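Local coordinates for cytoplasmic export protein 1 (PDB 3VWA), which binds tRNA and takes part in nuclear tRNA export, where it may collect tRNA from export receptors at the nuclear pore and may deliver aminoacylated tRNA to the translation machinery, at residues R358-L361 and L362-P366; L450-S453 and V454-S458. All blocks are in the same frame, centred on the assembly; numbering follows the deposited sequence.

Interaction 1: residues R358-L361 and L362-P366; sequences RFLL and LIYLP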
ATOM      1  N   ARG A 358      10.852 -16.822  -6.916  1.00 29.57           N
ATOM      2  CA  ARG A 358      11.347 -17.104  -5.591  1.00 30.81           C
ATOM      3  C   ARG A 358      12.464 -16.098  -5.186  1.00 29.34           C
ATOM      4  O   ARG A 358      12.437 -15.597  -4.072  1.00 27.33           O
ATOM      5  CB  ARG A 358      11.850 -18.549  -5.506  1.00 27.24           C
ATOM      6  CG  ARG A 358      12.479 -18.875  -4.154  1.00 31.00           C
ATOM      7  CD  ARG A 358      11.461 -18.812  -3.018  1.00 30.17           C
ATOM      8  NE  ARG A 358      10.446 -19.873  -3.128  1.00 30.30           N
ATOM      9  CZ  ARG A 358      10.604 -21.153  -2.751  1.00 34.78           C
ATOM     10  NH1 ARG A 358       9.574 -22.021  -2.855  1.00 32.18           N
ATOM     11  NH2 ARG A 358      11.771 -21.562  -2.234  1.00 28.62           N
ATOM     12  N   PHE A 359      13.402 -15.767  -6.076  1.00 28.31           N
ATOM     13  CA  PHE A 359      14.360 -14.680  -5.730  1.00 29.69           C
ATOM     14  C   PHE A 359      13.583 -13.379  -5.357  1.00 29.68           C
ATOM     15  O   PHE A 359      13.928 -12.634  -4.419  1.00 25.40           O
ATOM     16  CB  PHE A 359      15.268 -14.371  -6.925  1.00 30.42           C
ATOM     17  CG  PHE A 359      16.424 -15.347  -7.125  1.00 32.45           C
ATOM     18  CD1 PHE A 359      17.438 -15.487  -6.159  1.00 32.37           C
ATOM     19  CD2 PHE A 359      16.534 -16.084  -8.322  1.00 29.19           C
ATOM     20  CE1 PHE A 359      18.519 -16.356  -6.385  1.00 30.45           C
ATOM     21  CE2 PHE A 359      17.591 -16.971  -8.525  1.00 28.91           C
ATOM     22  CZ  PHE A 359      18.590 -17.093  -7.562  1.00 29.48           C
ATOM     23  N   LEU A 360      12.522 -13.087  -6.120  1.00 25.52           N
ATOM     24  CA  LEU A 360      11.799 -11.853  -5.848  1.00 26.31           C
ATOM     25  C   LEU A 360      11.156 -11.902  -4.436  1.00 27.81           C
ATOM     26  O   LEU A 360      11.199 -10.882  -3.701  1.00 22.96           O
ATOM     27  CB  LEU A 360      10.754 -11.571  -6.923  1.00 23.79           C
ATOM     28  CG  LEU A 360       9.841 -10.394  -6.663  1.00 26.14           C
ATOM     29  CD1 LEU A 360      10.502  -8.993  -6.478  1.00 21.75           C
ATOM     30  CD2 LEU A 360       8.824 -10.405  -7.783  1.00 24.07           C
ATOM     31  N   LEU A 361      10.576 -13.068  -4.093  1.00 22.94           N
ATOM     32  CA  LEU A 361       9.876 -13.254  -2.838  1.00 26.38           C
ATOM     33  C   LEU A 361      10.859 -13.228  -1.664  1.00 26.03           C
ATOM     34  O   LEU A 361      10.553 -12.729  -0.580  1.00 27.22           O
ATOM     35  CB  LEU A 361       9.195 -14.639  -2.821  1.00 26.48           C
ATOM     36  CG  LEU A 361       7.994 -14.875  -3.733  1.00 27.25           C
ATOM     37  CD1 LEU A 361       7.634 -16.360  -3.794  1.00 24.28           C
ATOM     38  CD2 LEU A 361       6.822 -14.031  -3.243  1.00 23.41           C
ATOM     39  N   LEU A 362      12.044 -13.792  -1.879  1.00 26.42           N
ATOM     40  CA  LEU A 362      13.026 -13.783  -0.827  1.00 28.08           C
ATOM     41  C   LEU A 362      13.374 -12.349  -0.457  1.00 28.22           C
ATOM     42  O   LEU A 362      13.454 -12.059   0.721  1.00 30.49           O
ATOM     43  CB  LEU A 362      14.275 -14.616  -1.194  1.00 24.12           C
ATOM     44  CG  LEU A 362      14.133 -16.115  -1.324  1.00 24.87           C
ATOM     45  CD1 LEU A 362      15.451 -16.687  -1.825  1.00 25.28           C
ATOM     46  CD2 LEU A 362      13.730 -16.862  -0.061  1.00 23.87           C
ATOM     47  N   ILE A 363      13.556 -11.484  -1.460  1.00 28.09           N
ATOM     48  CA  ILE A 363      13.741 -10.030  -1.262  1.00 30.58           C
ATOM     49  C   ILE A 363      12.663  -9.340  -0.445  1.00 30.76           C
ATOM     50  O   ILE A 363      12.997  -8.453   0.322  1.00 28.74           O
ATOM     51  CB  ILE A 363      13.934  -9.259  -2.600  1.00 29.58           C
ATOM     52  CG1 ILE A 363      15.291  -9.599  -3.191  1.00 29.90           C
ATOM     53  CG2 ILE A 363      13.865  -7.757  -2.422  1.00 29.20           C
ATOM     54  CD1 ILE A 363      15.333  -9.653  -4.705  1.00 31.88           C
ATOM     55  N   TYR A 364      11.387  -9.729  -0.606  1.00 30.69           N
ATOM     56  CA  TYR A 364      10.314  -9.056   0.103  1.00 28.36           C
ATOM     57  C   TYR A 364       9.821  -9.796   1.379  1.00 27.93           C
ATOM     58  O   TYR A 364       8.916  -9.297   2.002  1.00 31.28           O
ATOM     59  CB  TYR A 364       9.123  -8.767  -0.826  1.00 30.01           C
ATOM     60  CG  TYR A 364       9.294  -7.505  -1.684  1.00 31.57           C
ATOM     61  CD1 TYR A 364       8.837  -6.250  -1.253  1.00 27.09           C
ATOM     62  CD2 TYR A 364       9.907  -7.592  -2.921  1.00 30.70           C
ATOM     63  CE1 TYR A 364       9.028  -5.093  -2.031  1.00 27.18           C
ATOM     64  CE2 TYR A 364      10.065  -6.476  -3.736  1.00 31.75           C
ATOM     65  CZ  TYR A 364       9.639  -5.232  -3.293  1.00 31.63           C
ATOM     66  OH  TYR A 364       9.880  -4.172  -4.142  1.00 31.28           O
ATOM     67  N   LEU A 365      10.399 -10.957   1.747  1.00 25.89           N
ATOM     68  CA  LEU A 365       9.871 -11.797   2.844  1.00 28.50           C
ATOM     69  C   LEU A 365       9.820 -11.092   4.186  1.00 27.30           C
ATOM     70  O   LEU A 365       8.799 -11.141   4.840  1.00 30.72           O
ATOM     71  CB  LEU A 365      10.653 -13.123   3.016  1.00 31.32           C
ATOM     72  CG  LEU A 365       9.869 -14.446   2.932  1.00 31.94           C
ATOM     73  CD1 LEU A 365      10.747 -15.608   3.340  1.00 33.42           C
ATOM     74  CD2 LEU A 365       8.501 -14.513   3.642  1.00 28.83           C
ATOM     75  N   PRO A 366      10.932 -10.437   4.601  1.00 29.62           N
ATOM     76  CA  PRO A 366      10.918  -9.661   5.868  1.00 32.22           C
ATOM     77  C   PRO A 366       9.794  -8.636   5.885  1.00 29.58           C
ATOM     78  O   PRO A 366       9.110  -8.511   6.854  1.00 37.02           O
ATOM     79  CB  PRO A 366      12.321  -8.982   5.906  1.00 33.83           C
ATOM     80  CG  PRO A 366      13.143  -9.682   4.851  1.00 28.73           C
ATOM     81  CD  PRO A 366      12.183 -10.229   3.842  1.00 27.00           C
TER
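L360 sets its CD1 methyl beside CE2 and CD2 of the Y364 ring, with CD1 3.7 Å from CE2. The pair sits one helical turn apart. The other L360 atom at the ring is its carbonyl O, which lies at the ring edge, near the ring plane, 3.6 Å from Y364 CD2. Both side chains also reach L329 of helix 321-335. On another side of the helix R358 and L362 meet. CG of R358 stands anti to its own backbone N (chi1 176°), and a first bend in the chain brings CD to 4.2 Å from L362 CG. A second bend turns the guanidinium away, where NH1 bonds to the carbonyl O of F350. L362 CG also packs on R358 O at 3.3 Å. These buried residues face helices 374-387 and 394-407, the next helices of the alpha-solenoid that follows the kinase-like domain. I363 is exposed. Its CD1 folds back to 3.3 Å from F359 O, the carbonyl that also receives the I363 N-H. Two regular helical bonds cross the contact. L362 N to R358 O is 2.9 Å, and I363 N to F359 O is nearly straight, with an N-H...O angle of 171°. Past this point the ladder becomes irregular. Y364 N has two weak bonds, one to L360 O and one to L361 O at 3.1 Å. Two residues on, P366, whose N carries no hydrogen, cannot bond to the preceding turn, and the helix kinks there.

Interaction 2: residues L450-S453 and V454-S458; sequences LSTS and VGNRS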
ATOM      1  N   LEU A 450      17.244 -21.056  19.690  1.00 41.41           N
ATOM      2  CA  LEU A 450      16.757 -22.402  19.871  1.00 44.01           C
ATOM      3  C   LEU A 450      16.147 -22.541  21.273  1.00 49.14           C
ATOM      4  O   LEU A 450      16.590 -21.911  22.245  1.00 44.35           O
ATOM      5  CB  LEU A 450      17.897 -23.413  19.656  1.00 47.18           C
ATOM      6  CG  LEU A 450      18.263 -23.759  18.203  1.00 49.21           C
ATOM      7  CD1 LEU A 450      17.957 -22.670  17.188  1.00 47.87           C
ATOM      8  CD2 LEU A 450      19.734 -24.104  18.108  1.00 52.60           C
ATOM      9  N   SER A 451      15.087 -23.318  21.384  1.00 45.13           N
ATOM     10  CA  SER A 451      14.643 -23.653  22.733  1.00 51.70           C
ATOM     11  C   SER A 451      15.364 -24.953  23.200  1.00 49.54           C
ATOM     12  O   SER A 451      14.803 -26.040  23.191  1.00 56.13           O
ATOM     13  CB  SER A 451      13.104 -23.700  22.831  1.00 53.38           C
ATOM     14  OG  SER A 451      12.583 -24.963  22.438  1.00 57.35           O
ATOM     15  N   THR A 452      16.648 -24.843  23.511  1.00 43.59           N
ATOM     16  CA  THR A 452      17.325 -25.897  24.271  1.00 45.43           C
ATOM     17  C   THR A 452      18.176 -25.273  25.354  1.00 39.79           C
ATOM     18  O   THR A 452      18.244 -24.054  25.495  1.00 39.19           O
ATOM     19  CB  THR A 452      18.295 -26.773  23.444  1.00 43.95           C
ATOM     20  OG1 THR A 452      18.829 -26.018  22.327  1.00 46.40           O
ATOM     21  CG2 THR A 452      17.617 -28.092  23.060  1.00 44.63           C
ATOM     22  N   SER A 453      18.890 -26.140  26.045  1.00 36.08           N
ATOM     23  CA  SER A 453      19.677 -25.758  27.173  1.00 35.30           C
ATOM     24  C   SER A 453      20.929 -25.049  26.680  1.00 37.41           C
ATOM     25  O   SER A 453      21.330 -25.157  25.511  1.00 34.07           O
ATOM     26  CB  SER A 453      20.048 -27.002  27.939  1.00 34.11           C
ATOM     27  OG  SER A 453      20.830 -27.859  27.136  1.00 36.85           O
ATOM     28  N   VAL A 454      21.528 -24.296  27.578  1.00 37.08           N
ATOM     29  CA  VAL A 454      22.826 -23.710  27.306  1.00 35.35           C
ATOM     30  C   VAL A 454      23.766 -24.868  26.885  1.00 30.85           C
ATOM     31  O   VAL A 454      24.458 -24.769  25.869  1.00 29.94           O
ATOM     32  CB  VAL A 454      23.276 -22.855  28.529  1.00 32.29           C
ATOM     33  CG1 VAL A 454      24.751 -22.445  28.497  1.00 27.71           C
ATOM     34  CG2 VAL A 454      22.428 -21.598  28.606  1.00 26.73           C
ATOM     35  N   GLY A 455      23.731 -25.976  27.627  1.00 32.62           N
ATOM     36  CA  GLY A 455      24.605 -27.158  27.331  1.00 31.00           C
ATOM     37  C   GLY A 455      24.485 -27.570  25.857  1.00 35.16           C
ATOM     38  O   GLY A 455      25.483 -27.738  25.132  1.00 29.99           O
ATOM     39  N   ASN A 456      23.253 -27.711  25.398  1.00 30.10           N
ATOM     40  CA  ASN A 456      23.083 -28.186  24.053  1.00 33.03           C
ATOM     41  C   ASN A 456      23.424 -27.119  23.036  1.00 28.00           C
ATOM     42  O   ASN A 456      23.940 -27.410  21.980  1.00 24.74           O
ATOM     43  CB  ASN A 456      21.668 -28.640  23.801  1.00 34.60           C
ATOM     44  CG  ASN A 456      21.558 -29.431  22.517  1.00 40.77           C
ATOM     45  OD1 ASN A 456      20.782 -29.086  21.611  1.00 41.25           O
ATOM     46  ND2 ASN A 456      22.352 -30.500  22.427  1.00 47.02           N
ATOM     47  N   ARG A 457      23.145 -25.876  23.378  1.00 25.11           N
ATOM     48  CA  ARG A 457      23.561 -24.773  22.512  1.00 24.54           C
ATOM     49  C   ARG A 457      25.061 -24.855  22.275  1.00 23.01           C
ATOM     50  O   ARG A 457      25.541 -24.711  21.128  1.00 20.73           O
ATOM     51  CB  ARG A 457      23.172 -23.447  23.141  1.00 24.03           C
ATOM     52  CG  ARG A 457      23.455 -22.221  22.316  1.00 22.11           C
ATOM     53  CD  ARG A 457      23.125 -21.006  23.164  1.00 30.14           C
ATOM     54  NE  ARG A 457      24.156 -20.701  24.190  1.00 31.35           N
ATOM     55  CZ  ARG A 457      23.951 -19.834  25.175  1.00 30.63           C
ATOM     56  NH1 ARG A 457      22.777 -19.234  25.247  1.00 31.45           N
ATOM     57  NH2 ARG A 457      24.896 -19.576  26.083  1.00 27.69           N
ATOM     58  N   SER A 458      25.792 -25.036  23.382  1.00 25.01           N
ATOM     59  CA  SER A 458      27.258 -25.279  23.347  1.00 27.61           C
ATOM     60  C   SER A 458      27.663 -26.436  22.466  1.00 26.28           C
ATOM     61  O   SER A 458      28.615 -26.316  21.681  1.00 24.66           O
ATOM     62  CB  SER A 458      27.839 -25.478  24.753  1.00 25.88           C
ATOM     63  OG  SER A 458      27.891 -24.226  25.420  1.00 24.71           O
TER
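S453 grips the start of helix 454-469 with two of its oxygens at once, one from the side chain and one from the backbone. OG accepts the N-H of N456 at 3.0 Å, a capping bond with an N-H...O angle of 157°. The carbonyl O of S453 takes the next amide, R457 N, at 2.9 Å. The OG position follows from the first torsion of S453. At chi1 62° it lies between the backbone N and the carbonyl carbon, turned toward the first helical turn. OG also comes to 3.5 Å from N456 CB, so the hydroxyl packs on the same residue whose amide it holds.

T452 adds a van der Waals touch beside the cap, methyl against amide oxygen. Its CG2 lies 3.6 Å from N456 OD1, and the two side chains slant across each other. N456 CG is anti to its backbone N (chi1 -167°), which brings the amide group back to T452. R457 does two things. Its CB lies 3.5 Å from S453 O, and its chain then leads away to the guanidinium. V454 CG2 sits 3.8 Å above one face of that group, offset toward its rim. R457 NH2 bonds to the carbonyl O of L490, so the polar end of the residue is tied to another part of the chain. Before the cap, S451 is the centre of an inverse gamma turn. Its backbone N bonds to OD1 of N417 on helix 413-427, and L450 leans on the same helix. The loop thus touches helix 413-427 just before the chain enters helix 454-469. A serine N-cap, with its hydroxyl on the amide three residues on and its carbonyl opening the regular helical bonds, is typical of a helix N-terminus, here one in the alpha-solenoid part of the protein.

How the interactions relate
Both interactions are local contacts in the helical part of the chain, but on different helices. Interaction 1 lies within helix 355-368 and is partly buried between neighbouring helices. Interaction 2 is a surface contact where a loop enters helix 454-469. The chemistry follows the place. In 358-366 leucines, a tyrosine ring and the aliphatic part of an arginine pack beside backbone bonds, and the ladder weakens toward a proline kink. In 450-458 small polar residues serve the helix start. In each an arginine reaches a backbone carbonyl elsewhere in the chain. The centres are 30 Å apart and the nearest atoms about 17 Å, so the two do not touch.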